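Local coordinates for protein 2,3-dihydroxy-2,3-dihydrophenylpropionate dehydrogenase (Pseudomonas sp. MC1, PDB 5XTF) that catalyses the NAD-dependent oxidation of naphthalene cis-dihydrodiol to 1,2-dihydroxynaphthalene in the breakdown of aromatic hydrocarbons, at residues L37-S42 and A248-L253; E58-L63 and I73-V78. One frame throughout, in Å; residues are numbered along the deposited sequence.

Interaction 1. Residues L37-S42 and A248-L253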
loop_
_atom_site.group_PDB
_atom_site.type_symbol
_atom_site.label_atom_id
_atom_site.label_comp_id
_atom_site.label_asym_id
_atom_site.label_seq_id
_atom_site.Cartn_x
_atom_site.Cartn_y
_atom_site.Cartn_z
ATOM N N LEU B 37 -15.143 0.085 -25.229
ATOM C CA LEU B 37 -15.281 -0.306 -26.627
ATOM C C LEU B 37 -14.104 -1.173 -27.070
ATOM O O LEU B 37 -14.277 -2.146 -27.815
ATOM C CB LEU B 37 -15.409 0.949 -27.488
ATOM C CG LEU B 37 -15.311 0.911 -29.013
ATOM C CD1 LEU B 37 -16.326 -0.026 -29.625
ATOM C CD2 LEU B 37 -15.538 2.325 -29.521
ATOM N N GLU B 38 -12.903 -0.864 -26.582
ATOM C CA GLU B 38 -11.756 -1.690 -26.933
ATOM C C GLU B 38 -11.818 -3.051 -26.257
ATOM O O GLU B 38 -11.282 -4.027 -26.790
ATOM C CB GLU B 38 -10.464 -0.968 -26.578
ATOM C CG GLU B 38 -10.186 0.239 -27.465
ATOM C CD GLU B 38 -10.168 -0.102 -28.968
ATOM O OE1 GLU B 38 -9.633 -1.172 -29.370
ATOM O OE2 GLU B 38 -10.693 0.719 -29.746
ATOM N N LEU B 39 -12.469 -3.142 -25.101
ATOM C CA LEU B 39 -12.663 -4.447 -24.483
ATOM C C LEU B 39 -13.589 -5.314 -25.329
ATOM O O LEU B 39 -13.342 -6.517 -25.502
ATOM C CB LEU B 39 -13.209 -4.277 -23.065
ATOM C CG LEU B 39 -12.273 -3.519 -22.121
ATOM C CD1 LEU B 39 -12.864 -3.434 -20.710
ATOM C CD2 LEU B 39 -10.912 -4.185 -22.112
ATOM N N VAL B 40 -14.644 -4.714 -25.884
ATOM C CA VAL B 40 -15.499 -5.431 -26.826
ATOM C C VAL B 40 -14.678 -5.961 -27.990
ATOM O O VAL B 40 -14.707 -7.156 -28.306
ATOM C CB VAL B 40 -16.629 -4.521 -27.325
ATOM C CG1 VAL B 40 -17.347 -5.198 -28.516
ATOM C CG2 VAL B 40 -17.575 -4.197 -26.198
ATOM N N ARG B 41 -13.933 -5.075 -28.646
ATOM C CA ARG B 41 -13.134 -5.495 -29.783
ATOM C C ARG B 41 -12.099 -6.532 -29.375
ATOM O O ARG B 41 -11.847 -7.490 -30.113
ATOM C CB ARG B 41 -12.474 -4.279 -30.424
ATOM C CG ARG B 41 -13.486 -3.293 -30.962
ATOM C CD ARG B 41 -12.839 -1.994 -31.416
ATOM N NE ARG B 41 -13.840 -1.065 -31.935
ATOM C CZ ARG B 41 -13.647 0.240 -32.109
ATOM N NH1 ARG B 41 -12.480 0.790 -31.795
ATOM N NH2 ARG B 41 -14.629 1.004 -32.587
ATOM N N SER B 42 -11.507 -6.380 -28.190
ATOM C CA SER B 42 -10.445 -7.300 -27.795
ATOM C C SER B 42 -10.992 -8.672 -27.430
ATOM O O SER B 42 -10.396 -9.699 -27.782
ATOM C CB SER B 42 -9.652 -6.714 -26.631
ATOM O OG SER B 42 -8.688 -5.814 -27.131
ATOM N N ALA B 248 -4.825 -5.555 -22.441
ATOM C CA ALA B 248 -4.261 -6.861 -22.116
ATOM C C ALA B 248 -4.500 -7.296 -20.670
ATOM O O ALA B 248 -4.850 -8.471 -20.471
ATOM C CB ALA B 248 -2.760 -6.895 -22.456
ATOM N N PRO B 249 -4.352 -6.443 -19.635
ATOM C CA PRO B 249 -4.614 -6.929 -18.266
ATOM C C PRO B 249 -6.023 -7.461 -18.071
ATOM O O PRO B 249 -6.212 -8.434 -17.323
ATOM C CB PRO B 249 -4.361 -5.688 -17.386
ATOM C CG PRO B 249 -3.464 -4.808 -18.207
ATOM C CD PRO B 249 -3.876 -5.048 -19.638
ATOM N N TYR B 250 -7.021 -6.855 -18.724
ATOM C CA TYR B 250 -8.379 -7.377 -18.614
ATOM C C TYR B 250 -8.461 -8.796 -19.159
ATOM O O TYR B 250 -9.058 -9.674 -18.529
ATOM C CB TYR B 250 -9.360 -6.478 -19.357
ATOM C CG TYR B 250 -9.561 -5.102 -18.774
ATOM C CD1 TYR B 250 -10.640 -4.824 -17.947
ATOM C CD2 TYR B 250 -8.703 -4.072 -19.101
ATOM C CE1 TYR B 250 -10.844 -3.563 -17.454
ATOM C CE2 TYR B 250 -8.890 -2.812 -18.619
ATOM C CZ TYR B 250 -9.956 -2.555 -17.790
ATOM O OH TYR B 250 -10.124 -1.266 -17.312
ATOM N N LEU B 251 -7.843 -9.042 -20.315
ATOM C CA LEU B 251 -7.881 -10.368 -20.921
ATOM C C LEU B 251 -7.228 -11.406 -20.021
ATOM O O LEU B 251 -7.762 -12.503 -19.840
ATOM C CB LEU B 251 -7.183 -10.338 -22.274
ATOM C CG LEU B 251 -7.903 -9.633 -23.412
ATOM C CD1 LEU B 251 -6.915 -9.502 -24.568
ATOM C CD2 LEU B 251 -9.127 -10.444 -23.833
ATOM N N LEU B 252 -6.050 -11.080 -19.472
ATOM C CA LEU B 252 -5.393 -11.955 -18.506
ATOM C C LEU B 252 -6.307 -12.256 -17.320
ATOM O O LEU B 252 -6.454 -13.416 -16.912
ATOM C CB LEU B 252 -4.096 -11.298 -18.020
ATOM C CG LEU B 252 -2.966 -12.000 -17.247
ATOM C CD1 LEU B 252 -2.100 -10.926 -16.602
ATOM C CD2 LEU B 252 -3.417 -12.982 -16.185
ATOM N N LEU B 253 -6.910 -11.215 -16.736
ATOM C CA LEU B 253 -7.706 -11.394 -15.518
ATOM C C LEU B 253 -8.998 -12.174 -15.765
ATOM O O LEU B 253 -9.511 -12.822 -14.844
ATOM C CB LEU B 253 -8.029 -10.036 -14.886
ATOM C CG LEU B 253 -6.879 -9.211 -14.295
ATOM C CD1 LEU B 253 -7.386 -7.827 -13.850
ATOM C CD2 LEU B 253 -6.209 -9.924 -13.136
#

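Interaction 2. Residues E58-L63 and I73-V78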
loop_
_atom_site.group_PDB
_atom_site.type_symbol
_atom_site.label_atom_id
_atom_site.label_comp_id
_atom_site.label_asym_id
_atom_site.label_seq_id
_atom_site.Cartn_x
_atom_site.Cartn_y
_atom_site.Cartn_z
ATOM N N GLU B 58 -26.556 5.955 -30.499
ATOM C CA GLU B 58 -25.424 6.199 -31.384
ATOM C C GLU B 58 -24.305 5.214 -31.111
ATOM O O GLU B 58 -23.663 4.705 -32.041
ATOM C CB GLU B 58 -24.898 7.624 -31.211
ATOM C CG GLU B 58 -25.792 8.727 -31.758
ATOM C CD GLU B 58 -27.066 8.900 -30.977
ATOM O OE1 GLU B 58 -28.149 8.882 -31.592
ATOM O OE2 GLU B 58 -27.011 9.074 -29.742
ATOM N N GLN B 59 -24.040 4.960 -29.832
ATOM C CA GLN B 59 -23.016 3.992 -29.488
ATOM C C GLN B 59 -23.455 2.585 -29.860
ATOM O O GLN B 59 -22.625 1.757 -30.244
ATOM C CB GLN B 59 -22.696 4.098 -28.001
ATOM C CG GLN B 59 -22.177 5.436 -27.521
ATOM C CD GLN B 59 -21.957 5.434 -26.029
ATOM O OE1 GLN B 59 -22.695 4.787 -25.286
ATOM N NE2 GLN B 59 -20.933 6.139 -25.579
ATOM N N GLU B 60 -24.755 2.304 -29.770
ATOM C CA GLU B 60 -25.263 1.042 -30.281
ATOM C C GLU B 60 -24.964 0.901 -31.768
ATOM O O GLU B 60 -24.509 -0.154 -32.215
ATOM C CB GLU B 60 -26.762 0.939 -30.014
ATOM C CG GLU B 60 -27.348 -0.391 -30.393
ATOM C CD GLU B 60 -28.835 -0.435 -30.149
ATOM O OE1 GLU B 60 -29.473 0.634 -30.256
ATOM O OE2 GLU B 60 -29.355 -1.528 -29.829
ATOM N N ALA B 61 -25.188 1.965 -32.545
ATOM C CA ALA B 61 -24.960 1.906 -33.984
ATOM C C ALA B 61 -23.482 1.728 -34.290
ATOM O O ALA B 61 -23.114 1.030 -35.248
ATOM C CB ALA B 61 -25.498 3.170 -34.651
ATOM N N LEU B 62 -22.621 2.353 -33.486
ATOM C CA LEU B 62 -21.190 2.127 -33.620
ATOM C C LEU B 62 -20.855 0.643 -33.492
ATOM O O LEU B 62 -20.063 0.107 -34.279
ATOM C CB LEU B 62 -20.460 2.960 -32.572
ATOM C CG LEU B 62 -18.951 3.204 -32.606
ATOM C CD1 LEU B 62 -18.634 4.258 -31.557
ATOM C CD2 LEU B 62 -18.142 1.939 -32.329
ATOM N N LEU B 63 -21.459 -0.045 -32.515
ATOM C CA LEU B 63 -21.143 -1.454 -32.298
ATOM C C LEU B 63 -21.747 -2.348 -33.370
ATOM O O LEU B 63 -21.168 -3.396 -33.688
ATOM C CB LEU B 63 -21.629 -1.911 -30.921
ATOM C CG LEU B 63 -20.849 -1.406 -29.705
ATOM C CD1 LEU B 63 -21.469 -1.965 -28.442
ATOM C CD2 LEU B 63 -19.376 -1.823 -29.809
ATOM N N ILE B 73 -26.663 -6.382 -27.125
ATOM C CA ILE B 73 -26.468 -4.990 -26.735
ATOM C C ILE B 73 -27.702 -4.509 -25.990
ATOM O O ILE B 73 -28.831 -4.745 -26.424
ATOM C CB ILE B 73 -26.173 -4.092 -27.951
ATOM C CG1 ILE B 73 -24.930 -4.595 -28.692
ATOM C CG2 ILE B 73 -26.012 -2.628 -27.527
ATOM C CD1 ILE B 73 -24.646 -3.882 -30.014
ATOM N N VAL B 74 -27.481 -3.866 -24.854
ATOM C CA VAL B 74 -28.519 -3.181 -24.097
ATOM C C VAL B 74 -28.118 -1.716 -24.026
ATOM O O VAL B 74 -26.959 -1.404 -23.721
ATOM C CB VAL B 74 -28.683 -3.769 -22.683
ATOM C CG1 VAL B 74 -29.613 -2.919 -21.864
ATOM C CG2 VAL B 74 -29.168 -5.206 -22.741
ATOM N N VAL B 75 -29.058 -0.826 -24.341
ATOM C CA VAL B 75 -28.857 0.617 -24.249
ATOM C C VAL B 75 -29.537 1.104 -22.980
ATOM O O VAL B 75 -30.731 0.836 -22.781
ATOM C CB VAL B 75 -29.438 1.348 -25.472
ATOM C CG1 VAL B 75 -29.335 2.850 -25.260
ATOM C CG2 VAL B 75 -28.765 0.906 -26.780
ATOM N N GLY B 76 -28.810 1.834 -22.139
ATOM C CA GLY B 76 -29.411 2.378 -20.940
ATOM C C GLY B 76 -28.371 2.810 -19.923
ATOM O O GLY B 76 -27.176 2.865 -20.206
ATOM N N ASP B 77 -28.863 3.092 -18.722
ATOM C CA ASP B 77 -28.098 3.754 -17.667
ATOM C C ASP B 77 -27.681 2.732 -16.615
ATOM O O ASP B 77 -28.533 2.031 -16.049
ATOM C CB ASP B 77 -28.933 4.868 -17.044
ATOM C CG ASP B 77 -28.138 5.746 -16.119
ATOM O OD1 ASP B 77 -27.227 5.247 -15.419
ATOM O OD2 ASP B 77 -28.436 6.948 -16.085
ATOM N N VAL B 78 -26.371 2.647 -16.356
ATOM C CA VAL B 78 -25.858 1.646 -15.429
ATOM C C VAL B 78 -26.296 1.931 -13.983
ATOM O O VAL B 78 -26.351 1.009 -13.157
ATOM C CB VAL B 78 -24.320 1.556 -15.598
ATOM C CG1 VAL B 78 -23.622 2.672 -14.861
ATOM C CG2 VAL B 78 -23.792 0.199 -15.171
#

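Interaction 1. Residues L37-S42 and A248-L253
L39 and Y250 share one first torsion, CG anti to the carbonyl carbon (chi1 -62° and -67°), and this swings the isobutyl group of one helix and the phenol of the other into the groove between them. The two side chains cross at about a right angle, with both leucine methyls against the ring. CD2 of L39 sits near the root of the ring, 3.7 Å from CG of Y250, while CD1 of L39 lies 3.8 Å from CE1 of Y250. This second methyl makes a CH-pi contact: L39 CD1 is 4.0 Å from the centroid of the Y250 ring and 18° off the ring normal, above the face and displaced from its middle. Farther along, the helices meet more loosely. L251 reaches back with its methyls, CD2 coming 4.2 Å from the carbonyl O of S42 and CD1 4.4 Å from CB of S42. V247, just before the second segment, also packs on L39 and S42. The phenol OH of Y250 looks past the leucine and is hydrogen-bonded to OG1 of T157, at the end of strand 153-157; the side chain of Y250 also lies about 4 Å from those of I35 and N104, both NAD(+)-binding residues. With an alanine here the ring is gone, and the L39 methyls would probably be left without the face they rest on, a gap opened between the helices, and the T157 hydroxyl left without its phenol partner. The contact is thus apolar dispersion packing with a CH-pi component between two helices of a Rossmann-type SDR fold, and the one polar group on the ring is satisfied outside it, on the side of the central sheet.

Interaction 2. Residues E58-L63 and I73-V78
E60 reaches from its helix over strand 72-75 and meets V75 along its length and I73 with its CG. Its CB is 3.8 Å from CG2 of V75. The next carbon, CG, stands anti to the backbone N (chi1 -175°) and is the atom shared by both strand residues: CG2 of I73 is 3.9 Å away from it, with the V75 methyl slightly farther. Beyond CG the chain stays extended, which carries the carboxylate across V75 at about a right angle to that side chain. E60 CD and V75 CG2 are 3.6 Å apart, and OE1 of E60 is equally near this same methyl, so a single methyl group follows the glutamate from CB to its tip. This end of the contact is van der Waals in character, and E60 stays partly exposed. One turn on, L63 is buried and takes the other branch of I73: CD1 of I73 rests 3.7 Å from CB of L63 and 4.0 Å from its CD1. I73 therefore fits between E60 and L63, one methyl to each. Q59, on this helix, and D77 and V78, in the loop after the strand, are NAD(+)-binding residues. The helix runs nearly antiparallel to the strand, at 165° and 9.2 Å between the axes of the short segments, as expected within a beta-alpha-beta unit. Strand 49-54, helix 57-67 and strand 72-75 make up that unit; V74 pairs by backbone hydrogen bonds with A52 and V54 and turns its side chain to helix 81-95, while L62 and L63 pack on helix 34-46.

Following the chain from its N terminus, helix 34-46 comes first and supplies residues 37-42, but their partner in interaction 1 arrives only after 205 intervening residues, on helix 248-254. Interaction 2 opens and closes within that long loop, with nine residues between 58-63 and 73-78, so the short loop is nested in the long one and the two do not cross. Helix 34-46 links them: L37 packs on L62 and L63, V40 on L63 and R41 on L62, with L37 CD1 and L63 CD2 3.5 Å apart. Interaction 2 thus packs helix 57-67 on strand 72-75, one of the two outermost strands of the sheet within this chain, while interaction 1 joins helix 34-46 to helix 248-254 in the C-terminal part of the fold.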